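Local coordinates for protein D-glycerate 3-kinase (Cryptococcus neoformans var. grubii serotype A, PDB 6CKG) that probably phosphorylates D-glycerate on its 3-hydroxyl with ATP as the phosphate donor, at residues A[80-85]-A[123-128]; A[144-149]-A[167-172]. One frame throughout, in Å; residues are numbered along the deposited sequence.

Contact 1: residues A[80-85]-A[123-128]; sequences ATMSLD and QCLAKL. With EDO (1,2-ethanediol), chain C.
M82 reaches from strand 80-83 to helix 123-128 and rests its sulfur on L128, with SD 3.5 Å from CD1. M82 CG lies beside the same methyl, and the two chains run past one another head to tail. With CG beside the backbone N (chi1 -81°), the extended methionine chain carries SD to the helix, and the bend at chi3 only turns the terminal CE. There SD also sits 4.1 Å from L125 CD1 and 4.3 Å from C124 CB. One residue pair along, the other branch of L128 packs on the strand, CD2 being 4.0 Å from A80 CB. All five touching residues are buried, and F179 of the adjacent strand 176-180 also packs against M82 and L125. The outer edge of strand 80-83 is looser and polar. T81, partly exposed, points away from the helix; S83 has no contact with 123-128, and its N donates a fairly straight bond to O2 of a 1,2-ethanediol (3.0 Å, 164°), probably from the crystallisation liquor. S83 OG is hydrogen-bonded to E180. The strand runs nearly antiparallel to the helix, at 166°, with the axes 10.5 Å apart, as where a helix covers the edge strand of a parallel alpha/beta sheet. The chemistry across this interface is wholly apolar: dispersion and burial of methyls and a thioether join the two segments, without a directional bond between them.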
loop_
_atom_site.group_PDB
_atom_site.type_symbol
_atom_site.label_atom_id
_atom_site.label_comp_id
_atom_site.label_asym_id
_atom_site.label_seq_id
_atom_site.Cartn_x
_atom_site.Cartn_y
_atom_site.Cartn_z
ATOM N N ALA A 80 -10.355 4.967 -11.127
ATOM C CA ALA A 80 -10.524 3.626 -10.585
ATOM C C ALA A 80 -9.508 3.494 -9.469
ATOM O O ALA A 80 -8.416 4.064 -9.564
ATOM C CB ALA A 80 -10.303 2.530 -11.638
ATOM N N THR A 81 -9.864 2.774 -8.407
ATOM C CA THR A 81 -8.964 2.600 -7.270
ATOM C C THR A 81 -8.702 1.123 -7.012
ATOM O O THR A 81 -9.641 0.315 -6.989
ATOM C CB THR A 81 -9.533 3.243 -6.007
ATOM O OG1 THR A 81 -9.651 4.652 -6.200
ATOM C CG2 THR A 81 -8.591 2.980 -4.812
ATOM N N MET A 82 -7.424 0.777 -6.822
ATOM C CA MET A 82 -6.997 -0.524 -6.316
ATOM C C MET A 82 -6.383 -0.334 -4.935
ATOM O O MET A 82 -5.430 0.441 -4.775
ATOM C CB MET A 82 -5.972 -1.183 -7.247
ATOM C CG MET A 82 -6.582 -1.878 -8.433
ATOM S SD MET A 82 -5.366 -2.475 -9.615
ATOM C CE MET A 82 -4.350 -3.546 -8.573
ATOM N N SER A 83 -6.923 -1.035 -3.942
ATOM C CA SER A 83 -6.370 -1.048 -2.596
ATOM C C SER A 83 -5.699 -2.395 -2.353
ATOM O O SER A 83 -6.309 -3.441 -2.582
ATOM C CB SER A 83 -7.463 -0.806 -1.557
ATOM O OG SER A 83 -8.149 0.385 -1.845
ATOM N N LEU A 84 -4.452 -2.364 -1.884
ATOM C CA LEU A 84 -3.682 -3.598 -1.720
ATOM C C LEU A 84 -4.414 -4.640 -0.870
ATOM O O LEU A 84 -4.380 -5.838 -1.179
ATOM C CB LEU A 84 -2.323 -3.275 -1.105
ATOM C CG LEU A 84 -1.372 -4.457 -0.925
ATOM C CD1 LEU A 84 -0.991 -4.983 -2.295
ATOM C CD2 LEU A 84 -0.132 -3.983 -0.157
ATOM N N ASP A 85 -5.089 -4.208 0.196
ATOM C CA ASP A 85 -5.747 -5.158 1.092
ATOM C C ASP A 85 -6.876 -5.919 0.404
ATOM O O ASP A 85 -7.231 -7.015 0.840
ATOM C CB ASP A 85 -6.316 -4.443 2.310
ATOM C CG ASP A 85 -5.254 -3.844 3.193
ATOM O OD1 ASP A 85 -4.067 -3.773 2.783
ATOM O OD2 ASP A 85 -5.629 -3.433 4.308
ATOM N N GLN A 123 -3.037 -9.194 -12.955
ATOM C CA GLN A 123 -4.135 -9.252 -13.916
ATOM C C GLN A 123 -4.986 -7.986 -13.855
ATOM O O GLN A 123 -5.346 -7.418 -14.891
ATOM C CB GLN A 123 -5.002 -10.507 -13.676
ATOM C CG GLN A 123 -6.196 -10.636 -14.636
ATOM C CD GLN A 123 -7.120 -11.830 -14.330
ATOM O OE1 GLN A 123 -7.369 -12.166 -13.171
ATOM N NE2 GLN A 123 -7.626 -12.467 -15.382
ATOM N N CYS A 124 -5.323 -7.526 -12.647
ATOM C CA CYS A 124 -6.215 -6.373 -12.543
ATOM C C CYS A 124 -5.526 -5.095 -12.991
ATOM O O CYS A 124 -6.128 -4.270 -13.686
ATOM C CB CYS A 124 -6.730 -6.233 -11.113
ATOM S SG CYS A 124 -8.000 -7.514 -10.759
ATOM N N LEU A 125 -4.257 -4.916 -12.629
ATOM C CA LEU A 125 -3.570 -3.700 -13.043
ATOM C C LEU A 125 -3.362 -3.678 -14.551
ATOM O O LEU A 125 -3.525 -2.634 -15.187
ATOM C CB LEU A 125 -2.245 -3.565 -12.290
ATOM C CG LEU A 125 -1.594 -2.173 -12.317
ATOM C CD1 LEU A 125 -2.641 -1.050 -12.322
ATOM C CD2 LEU A 125 -0.692 -2.033 -11.108
ATOM N N ALA A 126 -3.033 -4.823 -15.151
ATOM C CA ALA A 126 -2.914 -4.856 -16.607
ATOM C C ALA A 126 -4.260 -4.593 -17.276
ATOM O O ALA A 126 -4.330 -3.896 -18.300
ATOM C CB ALA A 126 -2.333 -6.192 -17.065
ATOM N N LYS A 127 -5.340 -5.120 -16.701
ATOM C CA LYS A 127 -6.670 -4.856 -17.242
ATOM C C LYS A 127 -6.993 -3.367 -17.195
ATOM O O LYS A 127 -7.476 -2.795 -18.178
ATOM C CB LYS A 127 -7.718 -5.664 -16.472
ATOM C CG LYS A 127 -9.096 -5.733 -17.151
ATOM C CD LYS A 127 -9.048 -6.544 -18.436
ATOM C CE LYS A 127 -10.439 -6.781 -19.019
ATOM N NZ LYS A 127 -11.218 -7.761 -18.211
ATOM N N LEU A 128 -6.759 -2.725 -16.045
ATOM C CA LEU A 128 -7.025 -1.290 -15.958
ATOM C C LEU A 128 -6.162 -0.511 -16.940
ATOM O O LEU A 128 -6.629 0.456 -17.556
ATOM C CB LEU A 128 -6.801 -0.786 -14.532
ATOM C CG LEU A 128 -7.814 -1.276 -13.492
ATOM C CD1 LEU A 128 -7.353 -0.983 -12.049
ATOM C CD2 LEU A 128 -9.193 -0.691 -13.747
HETATM C C1 EDO C . -11.801 -2.693 -5.139
HETATM O O1 EDO C . -12.233 -3.325 -3.917
HETATM C C2 EDO C . -10.295 -2.883 -5.295
HETATM O O2 EDO C . -9.632 -2.245 -4.194
#

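Contact 2: residues A[144-149]-A[167-172]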
loop_
_atom_site.group_PDB
_atom_site.type_symbol
_atom_site.label_atom_id
_atom_site.label_comp_id
_atom_site.label_asym_id
_atom_site.label_seq_id
_atom_site.Cartn_x
_atom_site.Cartn_y
_atom_site.Cartn_z
ATOM N N ASP A 144 -16.152 -4.182 -23.552
ATOM C CA ASP A 144 -14.829 -4.053 -24.159
ATOM C C ASP A 144 -13.870 -3.269 -23.256
ATOM O O ASP A 144 -12.703 -3.639 -23.093
ATOM C CB ASP A 144 -14.937 -3.377 -25.530
ATOM N N GLN A 145 -14.375 -2.189 -22.662
ATOM C CA GLN A 145 -13.563 -1.342 -21.799
ATOM C C GLN A 145 -14.015 -1.457 -20.346
ATOM O O GLN A 145 -14.413 -0.461 -19.732
ATOM C CB GLN A 145 -13.640 0.113 -22.270
ATOM C CG GLN A 145 -13.302 0.308 -23.743
ATOM C CD GLN A 145 -13.351 1.769 -24.163
ATOM O OE1 GLN A 145 -12.457 2.554 -23.839
ATOM N NE2 GLN A 145 -14.401 2.142 -24.884
ATOM N N ARG A 146 -13.959 -2.667 -19.786
ATOM C CA ARG A 146 -14.465 -2.926 -18.444
ATOM C C ARG A 146 -13.460 -3.781 -17.684
ATOM O O ARG A 146 -12.627 -4.473 -18.274
ATOM C CB ARG A 146 -15.847 -3.608 -18.481
ATOM C CG ARG A 146 -16.952 -2.721 -19.075
ATOM C CD ARG A 146 -18.298 -3.424 -19.182
ATOM N NE ARG A 146 -18.928 -3.623 -17.880
ATOM C CZ ARG A 146 -20.045 -4.324 -17.687
ATOM N NH1 ARG A 146 -20.665 -4.899 -18.714
ATOM N NH2 ARG A 146 -20.543 -4.456 -16.463
ATOM N N ALA A 147 -13.530 -3.694 -16.357
ATOM C CA ALA A 147 -12.734 -4.532 -15.476
ATOM C C ALA A 147 -13.535 -4.804 -14.212
ATOM O O ALA A 147 -14.491 -4.095 -13.893
ATOM C CB ALA A 147 -11.394 -3.881 -15.135
ATOM N N GLN A 148 -13.159 -5.873 -13.517
ATOM C CA GLN A 148 -13.780 -6.265 -12.260
ATOM C C GLN A 148 -12.696 -6.340 -11.195
ATOM O O GLN A 148 -11.663 -6.983 -11.403
ATOM C CB GLN A 148 -14.503 -7.615 -12.384
ATOM C CG GLN A 148 -15.729 -7.625 -13.308
ATOM C CD GLN A 148 -15.370 -7.682 -14.786
ATOM O OE1 GLN A 148 -14.377 -8.299 -15.176
ATOM N NE2 GLN A 148 -16.178 -7.026 -15.616
ATOM N N LEU A 149 -12.926 -5.676 -10.067
ATOM C CA LEU A 149 -11.919 -5.687 -9.020
ATOM C C LEU A 149 -12.412 -6.420 -7.778
ATOM O O LEU A 149 -13.602 -6.374 -7.450
ATOM C CB LEU A 149 -11.513 -4.258 -8.641
ATOM C CG LEU A 149 -11.026 -3.417 -9.826
ATOM C CD1 LEU A 149 -10.701 -2.003 -9.398
ATOM C CD2 LEU A 149 -9.817 -4.059 -10.492
ATOM N N VAL A 167 -17.882 -7.771 -6.080
ATOM C CA VAL A 167 -16.792 -7.166 -6.848
ATOM C C VAL A 167 -17.104 -5.696 -7.127
ATOM O O VAL A 167 -18.239 -5.233 -6.985
ATOM C CB VAL A 167 -16.504 -7.896 -8.182
ATOM C CG1 VAL A 167 -16.114 -9.339 -7.953
ATOM C CG2 VAL A 167 -17.684 -7.783 -9.148
ATOM N N VAL A 168 -16.065 -4.969 -7.547
ATOM C CA VAL A 168 -16.178 -3.585 -8.013
ATOM C C VAL A 168 -16.144 -3.585 -9.538
ATOM O O VAL A 168 -15.201 -4.112 -10.143
ATOM C CB VAL A 168 -15.052 -2.713 -7.436
ATOM C CG1 VAL A 168 -15.083 -1.308 -8.036
ATOM C CG2 VAL A 168 -15.165 -2.660 -5.929
ATOM N N GLU A 169 -17.157 -2.992 -10.165
ATOM C CA GLU A 169 -17.225 -2.898 -11.618
ATOM C C GLU A 169 -16.605 -1.586 -12.078
ATOM O O GLU A 169 -17.001 -0.510 -11.612
ATOM C CB GLU A 169 -18.673 -2.983 -12.109
ATOM C CG GLU A 169 -19.283 -4.375 -12.070
ATOM C CD GLU A 169 -18.629 -5.316 -13.056
ATOM O OE1 GLU A 169 -18.138 -4.840 -14.100
ATOM O OE2 GLU A 169 -18.598 -6.534 -12.783
ATOM N N VAL A 170 -15.648 -1.672 -13.000
ATOM C CA VAL A 170 -14.970 -0.501 -13.543
ATOM C C VAL A 170 -15.382 -0.348 -15.001
ATOM O O VAL A 170 -15.329 -1.311 -15.778
ATOM C CB VAL A 170 -13.442 -0.609 -13.398
ATOM C CG1 VAL A 170 -12.740 0.586 -14.063
ATOM C CG2 VAL A 170 -13.061 -0.708 -11.923
ATOM N N GLN A 171 -15.817 0.850 -15.366
ATOM C CA GLN A 171 -16.223 1.165 -16.729
ATOM C C GLN A 171 -15.245 2.188 -17.280
ATOM O O GLN A 171 -15.144 3.301 -16.751
ATOM C CB GLN A 171 -17.650 1.709 -16.775
ATOM C CG GLN A 171 -18.091 2.215 -18.140
ATOM C CD GLN A 171 -18.159 1.111 -19.172
ATOM O OE1 GLN A 171 -19.048 0.255 -19.123
ATOM N NE2 GLN A 171 -17.210 1.110 -20.111
ATOM N N GLY A 172 -14.518 1.808 -18.324
ATOM C CA GLY A 172 -13.640 2.744 -18.989
ATOM C C GLY A 172 -14.430 3.716 -19.823
ATOM O O GLY A 172 -15.633 3.561 -20.035
#
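G172 N gives the shortest sound polar bond of the pair, 2.7 Å to Q145 O, nearly along the C=O axis and just beyond the strand ends. From there the backbones form a regular antiparallel ladder. A147 and V170 exchange two hydrogen bonds, as do L149 and V168; in the latter pair both bonds lie in the carbonyl planes, V168 N to L149 O at 2.8 Å.

One face of the ladder is exposed and polar. There R146 NH2 makes a salt bridge to E169 OE1 at 3.4 Å, a weak and bent hydrogen bond with the guanidinium and carboxylate planes 64° apart. E169 folds at chi2 (-67°), which brings its carboxylate back toward strand 146-149 above its non-hydrogen-bonded partner Q148. A further weak bond from Q148 NE2 to the same OE1 is doubtful, since Q148 has two conformers. On the same face, R146 CG lies 3.6 Å from Q171 OE1, and Q171 NE2 bonds to G172 O. The other face is apolar: L149 CD1 meets V170 CG2 at 3.7 Å, while A147 CB stands 4.2 Å from V170 CB.

These strands pair as a two-stranded beta hairpin outside the six-stranded sheet. Its apolar face lies against helix 118-129, where A147 and V170 touch L128 and L149 touches C124; I131 also meets A147 and V170, and R78 bonds to Q171 O.

Contacts 1 and 2 share helix 118-129: one part of its surface faces edge strand 79-83, another receives the hairpin. Their centres are 10 Å apart, and they follow in series along the chain, the helix leading into strand 146-153. K127, on the helix segment of contact 1, packs on the hairpin strand, its CG 3.6 Å from A147 CB and its CE 3.3 Å from R146 O. C124 SG comes within 3.8 Å of Q148 O, and L149 CD1 reaches T81 O at 3.5 Å, so the hairpin also touches the edge strand directly. The ethanediol bound at S83 is hydrogen-bonded to P150 O and D86 as well, which places it where strand 79-83 and the hairpin come together.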